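PDB 5IM3: ribonucleoside-diphosphate reductase from Pseudomonas aeruginosa, which probably catalyses the reduction of ribonucleoside diphosphates to their 2'-deoxy forms for DNA synthesis, and binds the allosteric nucleotide dATP in this crystal structure. Local coordinates for residues Pro568-Ser573 / Gly579-Ser584; Ser716-Gly721 / Lys759-Ser764. All coordinates share one frame; numbering follows the deposited sequence.

Contact 1: residues Pro568-Ser573 / Gly579-Ser584; sequences PCNLRS and GVVHSS
The carboxamide of N570 and the backbone of V581 hold each other through two hydrogen bonds. V581 N donates to N570 OD1 at 2.9 Å, with an N-H...O angle of 148° and the donor tilted 26° from the carbonyl plane. The return bond runs from N570 ND2 to V581 O, 3.0 Å long; it meets a lone pair in the plane of that carbonyl, and V581 O lies close to the amide plane of N570. With both ends of the amide engaged by one residue, rotation about chi2 is fixed, and the NH and C=O of V581 are both satisfied by a side chain, as a neighbouring strand might do. ND2 has a second acceptor in K566 O, one turn earlier.

Packing is closest around this pair. OD1 also touches V580 CG1 at 3.4 Å, and the CB of V581 points toward the helix. The first torsion of V581 (chi1 -174°) leaves CG2 beside the backbone N and anti to the carbonyl carbon, where it meets C569 O at 3.8 Å.

Helix 566-571 directly follows strand 562-565 of the ribonucleotide reductase barrel, and N570 ties the following loop to the last turn of this short helix. W486, on the adjacent strand 482-487, touches C569, N570 and V581.

Elsewhere the fit loosens. On the helix side, C569 CB and V581 CG1 make a loose apolar contact at 4.4 Å. At the other end S573 meets V581 through CB and OG, both against CG2, with OG to CG2 at 3.8 Å. A water takes over here: it lies 2.7 Å from S573 OG and makes a weak, 3.5 Å bond to G579 O, bridging the two ends of the short connection between the segments.

Contact 2: residues Ser716-Gly721 / Lys759-Ser764; sequences SLWSQG and KGIRNS
W718 meets I761 over one face of its indole and the backbone of S764 at the rim. Its CB, which points toward 759-764, begins the contact with I761 CD1 at 3.9 Å. CG follows at 3.3 Å from the same methyl, a position it reaches by standing anti to the carbonyl carbon. CD1 and CD2 flank that approach and are likewise pressed by I761 CD1. The methyl sits 3.2 Å from the centroid of the five-membered ring and only 9° off its normal, an unusually tight and probably strained CH-pi contact over the pyrrole part. The two side chains cross at about a right angle, so I761 presents its tip rather than its flank.

At NE1 the partner changes. The N-H points to S764 O at 2.8 Å with an angle of 163°, and the acceptor lies in the ring plane, at the indole edge. Relative to the carbonyl, the donor stands 39° above its plane, away from the lone-pair directions. Farther round, CE2 and CZ2 pass S764 O at the edge, while P574, P724 and D871 touch the side chain from elsewhere in the chain.

W718 also opens a type I turn to G721, and I761 follows G760, which leaves the helical conformation with positive phi after helix 751-757. The contact thus ties two interhelical loops of the barrel domain. Its chemistry implies orientation as well as burial: the methyl on the face and the in-plane N-H bond to the carbonyl of buried S764 together restrain the turn of the indole about chi2.

In the fold
Both contacts belong to the barrel domain and lie on the same side of the chain's centre, with their own centres about 16 Å apart. They come in series: contact 1 closes at S584 before contact 2 opens at S716, and the latter spans a longer excursion, 37 residues between its segments. They nevertheless touch, since L717 CD1 packs 3.3 Å from S573 O. Helix 724-735 is shared as well: P568, L571 and R572 lean on it from 568-573, L717 and W718 from 716-721. The start of the loop after helix 566-571 therefore abuts the 716-721 loop, and both contacts lean on one helix, as structural packing of the domain away from the known nucleotide sites.

Contact 1: residues Pro568-Ser573 / Gly579-Ser584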
loop_
_atom_site.group_PDB
_atom_site.type_symbol
_atom_site.label_atom_id
_atom_site.label_comp_id
_atom_site.label_asym_id
_atom_site.label_seq_id
_atom_site.Cartn_x
_atom_site.Cartn_y
_atom_site.Cartn_z
ATOM N N PRO A 568 -31.011 27.873 -4.516
ATOM C CA PRO A 568 -32.298 27.348 -5.001
ATOM C C PRO A 568 -33.339 27.212 -3.898
ATOM O O PRO A 568 -34.530 27.414 -4.160
ATOM C CB PRO A 568 -31.927 25.989 -5.618
ATOM C CG PRO A 568 -30.569 25.669 -5.114
ATOM C CD PRO A 568 -29.892 26.983 -4.870
ATOM N N CYS A 569 -32.927 26.892 -2.666
ATOM C CA CYS A 569 -33.882 26.835 -1.563
ATOM C C CYS A 569 -34.500 28.198 -1.278
ATOM O O CYS A 569 -35.650 28.275 -0.835
ATOM C CB CYS A 569 -33.209 26.307 -0.295
ATOM S SG CYS A 569 -32.725 24.573 -0.346
ATOM N N ASN A 570 -33.756 29.280 -1.507
ATOM C CA ASN A 570 -34.253 30.614 -1.187
ATOM C C ASN A 570 -34.936 31.281 -2.372
ATOM O O ASN A 570 -35.997 31.892 -2.210
ATOM C CB ASN A 570 -33.110 31.505 -0.686
ATOM C CG ASN A 570 -32.872 31.366 0.803
ATOM O OD1 ASN A 570 -33.583 31.959 1.613
ATOM N ND2 ASN A 570 -31.863 30.586 1.173
ATOM N N LEU A 571 -34.343 31.179 -3.564
ATOM C CA LEU A 571 -34.921 31.819 -4.740
ATOM C C LEU A 571 -36.263 31.208 -5.115
ATOM O O LEU A 571 -37.107 31.889 -5.708
ATOM C CB LEU A 571 -33.949 31.722 -5.916
ATOM C CG LEU A 571 -32.704 32.604 -5.804
ATOM C CD1 LEU A 571 -31.652 32.190 -6.813
ATOM C CD2 LEU A 571 -33.081 34.062 -6.002
ATOM N N ARG A 572 -36.484 29.939 -4.779
ATOM C CA ARG A 572 -37.730 29.260 -5.099
ATOM C C ARG A 572 -38.668 29.157 -3.905
ATOM O O ARG A 572 -39.767 28.611 -4.042
ATOM C CB ARG A 572 -37.439 27.862 -5.649
ATOM C CG ARG A 572 -36.496 27.862 -6.844
ATOM C CD ARG A 572 -36.446 26.498 -7.514
ATOM N NE ARG A 572 -37.767 26.061 -7.947
ATOM C CZ ARG A 572 -38.051 24.839 -8.381
ATOM N NH1 ARG A 572 -37.100 23.918 -8.443
ATOM N NH2 ARG A 572 -39.290 24.539 -8.755
ATOM N N SER A 573 -38.266 29.667 -2.746
ATOM C CA SER A 573 -39.138 29.644 -1.582
ATOM C C SER A 573 -40.314 30.590 -1.807
ATOM O O SER A 573 -40.103 31.747 -2.192
ATOM C CB SER A 573 -38.367 30.047 -0.328
ATOM O OG SER A 573 -39.223 30.116 0.798
ATOM N N GLY A 579 -39.226 36.320 5.121
ATOM C CA GLY A 579 -38.144 35.640 5.810
ATOM C C GLY A 579 -37.162 35.028 4.838
ATOM O O GLY A 579 -37.237 35.233 3.624
ATOM N N VAL A 580 -36.237 34.257 5.407
ATOM C CA VAL A 580 -35.135 33.640 4.679
ATOM C C VAL A 580 -35.012 32.192 5.132
ATOM O O VAL A 580 -35.195 31.884 6.315
ATOM C CB VAL A 580 -33.808 34.403 4.917
ATOM C CG1 VAL A 580 -32.607 33.621 4.374
ATOM C CG2 VAL A 580 -33.865 35.795 4.290
ATOM N N VAL A 581 -34.710 31.303 4.189
ATOM C CA VAL A 581 -34.416 29.910 4.516
ATOM C C VAL A 581 -32.955 29.816 4.936
ATOM O O VAL A 581 -32.050 30.078 4.138
ATOM C CB VAL A 581 -34.706 28.981 3.329
ATOM C CG1 VAL A 581 -34.533 27.523 3.746
ATOM C CG2 VAL A 581 -36.102 29.230 2.786
ATOM N N HIS A 582 -32.725 29.427 6.188
ATOM C CA HIS A 582 -31.389 29.418 6.760
ATOM C C HIS A 582 -30.737 28.047 6.728
ATOM O O HIS A 582 -29.516 27.952 6.910
ATOM C CB HIS A 582 -31.441 29.926 8.206
ATOM C CG HIS A 582 -31.732 31.391 8.321
ATOM N ND1 HIS A 582 -32.761 31.889 9.089
ATOM C CD2 HIS A 582 -31.122 32.466 7.768
ATOM C CE1 HIS A 582 -32.779 33.207 8.999
ATOM N NE2 HIS A 582 -31.793 33.583 8.205
ATOM N N SER A 583 -31.513 26.997 6.499
ATOM C CA SER A 583 -30.979 25.653 6.321
ATOM C C SER A 583 -32.138 24.751 5.917
ATOM O O SER A 583 -33.278 25.200 5.762
ATOM C CB SER A 583 -30.298 25.141 7.590
ATOM O OG SER A 583 -31.244 24.733 8.565
ATOM N N SER A 584 -31.835 23.473 5.742
ATOM C CA SER A 584 -32.859 22.457 5.597
ATOM C C SER A 584 -33.004 21.732 6.938
ATOM O O SER A 584 -32.534 22.219 7.972
ATOM C CB SER A 584 -32.498 21.534 4.432
ATOM O OG SER A 584 -33.577 20.673 4.124
HETATM O O HOH W 1 -38.364 32.241 2.305
#

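Contact 2: residues Ser716-Gly721 / Lys759-Ser764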
loop_
_atom_site.group_PDB
_atom_site.type_symbol
_atom_site.label_atom_id
_atom_site.label_comp_id
_atom_site.label_asym_id
_atom_site.label_seq_id
_atom_site.Cartn_x
_atom_site.Cartn_y
_atom_site.Cartn_z
ATOM N N SER A 716 -46.380 36.617 -1.050
ATOM C CA SER A 716 -45.745 35.355 -1.396
ATOM C C SER A 716 -45.663 35.192 -2.910
ATOM O O SER A 716 -46.329 35.895 -3.676
ATOM C CB SER A 716 -46.527 34.188 -0.795
ATOM O OG SER A 716 -47.864 34.178 -1.276
ATOM N N LEU A 717 -44.828 34.244 -3.344
ATOM C CA LEU A 717 -44.785 33.909 -4.763
ATOM C C LEU A 717 -46.166 33.527 -5.271
ATOM O O LEU A 717 -46.530 33.848 -6.408
ATOM C CB LEU A 717 -43.794 32.771 -5.017
ATOM C CG LEU A 717 -42.306 33.072 -4.812
ATOM C CD1 LEU A 717 -41.482 31.843 -5.164
ATOM C CD2 LEU A 717 -41.854 34.261 -5.642
ATOM N N TRP A 718 -46.959 32.854 -4.435
ATOM C CA TRP A 718 -48.316 32.501 -4.836
ATOM C C TRP A 718 -49.122 33.746 -5.181
ATOM O O TRP A 718 -49.909 33.740 -6.135
ATOM C CB TRP A 718 -49.007 31.715 -3.723
ATOM C CG TRP A 718 -48.215 30.568 -3.171
ATOM C CD1 TRP A 718 -47.634 30.499 -1.939
ATOM C CD2 TRP A 718 -47.936 29.318 -3.818
ATOM N NE1 TRP A 718 -47.015 29.284 -1.776
ATOM C CE2 TRP A 718 -47.180 28.543 -2.916
ATOM C CE3 TRP A 718 -48.251 28.778 -5.071
ATOM C CZ2 TRP A 718 -46.730 27.260 -3.227
ATOM C CZ3 TRP A 718 -47.802 27.503 -5.376
ATOM C CH2 TRP A 718 -47.051 26.759 -4.458
ATOM N N SER A 719 -48.944 34.823 -4.411
ATOM C CA SER A 719 -49.629 36.078 -4.712
ATOM C C SER A 719 -49.191 36.639 -6.055
ATOM O O SER A 719 -49.982 37.294 -6.742
ATOM C CB SER A 719 -49.358 37.110 -3.613
ATOM O OG SER A 719 -49.769 36.642 -2.342
ATOM N N GLN A 720 -47.941 36.406 -6.436
ATOM C CA GLN A 720 -47.389 36.926 -7.677
ATOM C C GLN A 720 -47.633 36.007 -8.862
ATOM O O GLN A 720 -47.152 36.296 -9.961
ATOM C CB GLN A 720 -45.885 37.160 -7.521
ATOM C CG GLN A 720 -45.505 37.990 -6.313
ATOM C CD GLN A 720 -44.007 38.032 -6.105
ATOM O OE1 GLN A 720 -43.238 38.092 -7.064
ATOM N NE2 GLN A 720 -43.581 37.983 -4.848
ATOM N N GLY A 721 -48.358 34.910 -8.668
ATOM C CA GLY A 721 -48.572 33.966 -9.746
ATOM C C GLY A 721 -47.318 33.241 -10.178
ATOM O O GLY A 721 -47.220 32.822 -11.335
ATOM N N LYS A 759 -55.513 34.635 -5.868
ATOM C CA LYS A 759 -56.608 35.045 -5.002
ATOM C C LYS A 759 -56.477 34.503 -3.584
ATOM O O LYS A 759 -57.175 34.989 -2.688
ATOM C CB LYS A 759 -57.939 34.600 -5.610
ATOM C CG LYS A 759 -58.309 35.366 -6.876
ATOM C CD LYS A 759 -59.084 34.507 -7.869
ATOM C CE LYS A 759 -60.431 34.063 -7.325
ATOM N NZ LYS A 759 -61.140 33.178 -8.290
ATOM N N GLY A 760 -55.606 33.522 -3.354
ATOM C CA GLY A 760 -55.385 33.009 -2.015
ATOM C C GLY A 760 -55.234 31.505 -1.950
ATOM O O GLY A 760 -55.981 30.770 -2.606
ATOM N N ILE A 761 -54.262 31.030 -1.171
ATOM C CA ILE A 761 -54.176 29.620 -0.819
ATOM C C ILE A 761 -53.977 29.509 0.685
ATOM O O ILE A 761 -53.632 30.476 1.369
ATOM C CB ILE A 761 -53.055 28.862 -1.569
ATOM C CG1 ILE A 761 -51.680 29.448 -1.262
ATOM C CG2 ILE A 761 -53.314 28.887 -3.061
ATOM C CD1 ILE A 761 -50.559 28.633 -1.867
ATOM N N ARG A 762 -54.203 28.301 1.190
ATOM C CA ARG A 762 -54.249 28.053 2.622
ATOM C C ARG A 762 -52.881 27.767 3.224
ATOM O O ARG A 762 -52.724 27.884 4.444
ATOM C CB ARG A 762 -55.196 26.876 2.898
ATOM C CG ARG A 762 -55.334 26.455 4.354
ATOM C CD ARG A 762 -55.912 27.554 5.225
ATOM N NE ARG A 762 -56.167 27.070 6.577
ATOM C CZ ARG A 762 -56.592 27.827 7.580
ATOM N NH1 ARG A 762 -56.811 29.121 7.390
ATOM N NH2 ARG A 762 -56.798 27.288 8.773
ATOM N N ASN A 763 -51.888 27.413 2.407
ATOM C CA ASN A 763 -50.621 26.905 2.913
ATOM C C ASN A 763 -49.457 27.524 2.150
ATOM O O ASN A 763 -49.472 27.569 0.916
ATOM C CB ASN A 763 -50.575 25.379 2.795
ATOM C CG ASN A 763 -51.805 24.713 3.376
ATOM O OD1 ASN A 763 -52.732 24.346 2.651
ATOM N ND2 ASN A 763 -51.819 24.551 4.692
ATOM N N SER A 764 -48.443 27.986 2.889
ATOM C CA SER A 764 -47.283 28.616 2.263
ATOM C C SER A 764 -46.448 27.611 1.483
ATOM O O SER A 764 -45.866 27.960 0.449
ATOM C CB SER A 764 -46.416 29.299 3.325
ATOM O OG SER A 764 -45.963 28.364 4.289
#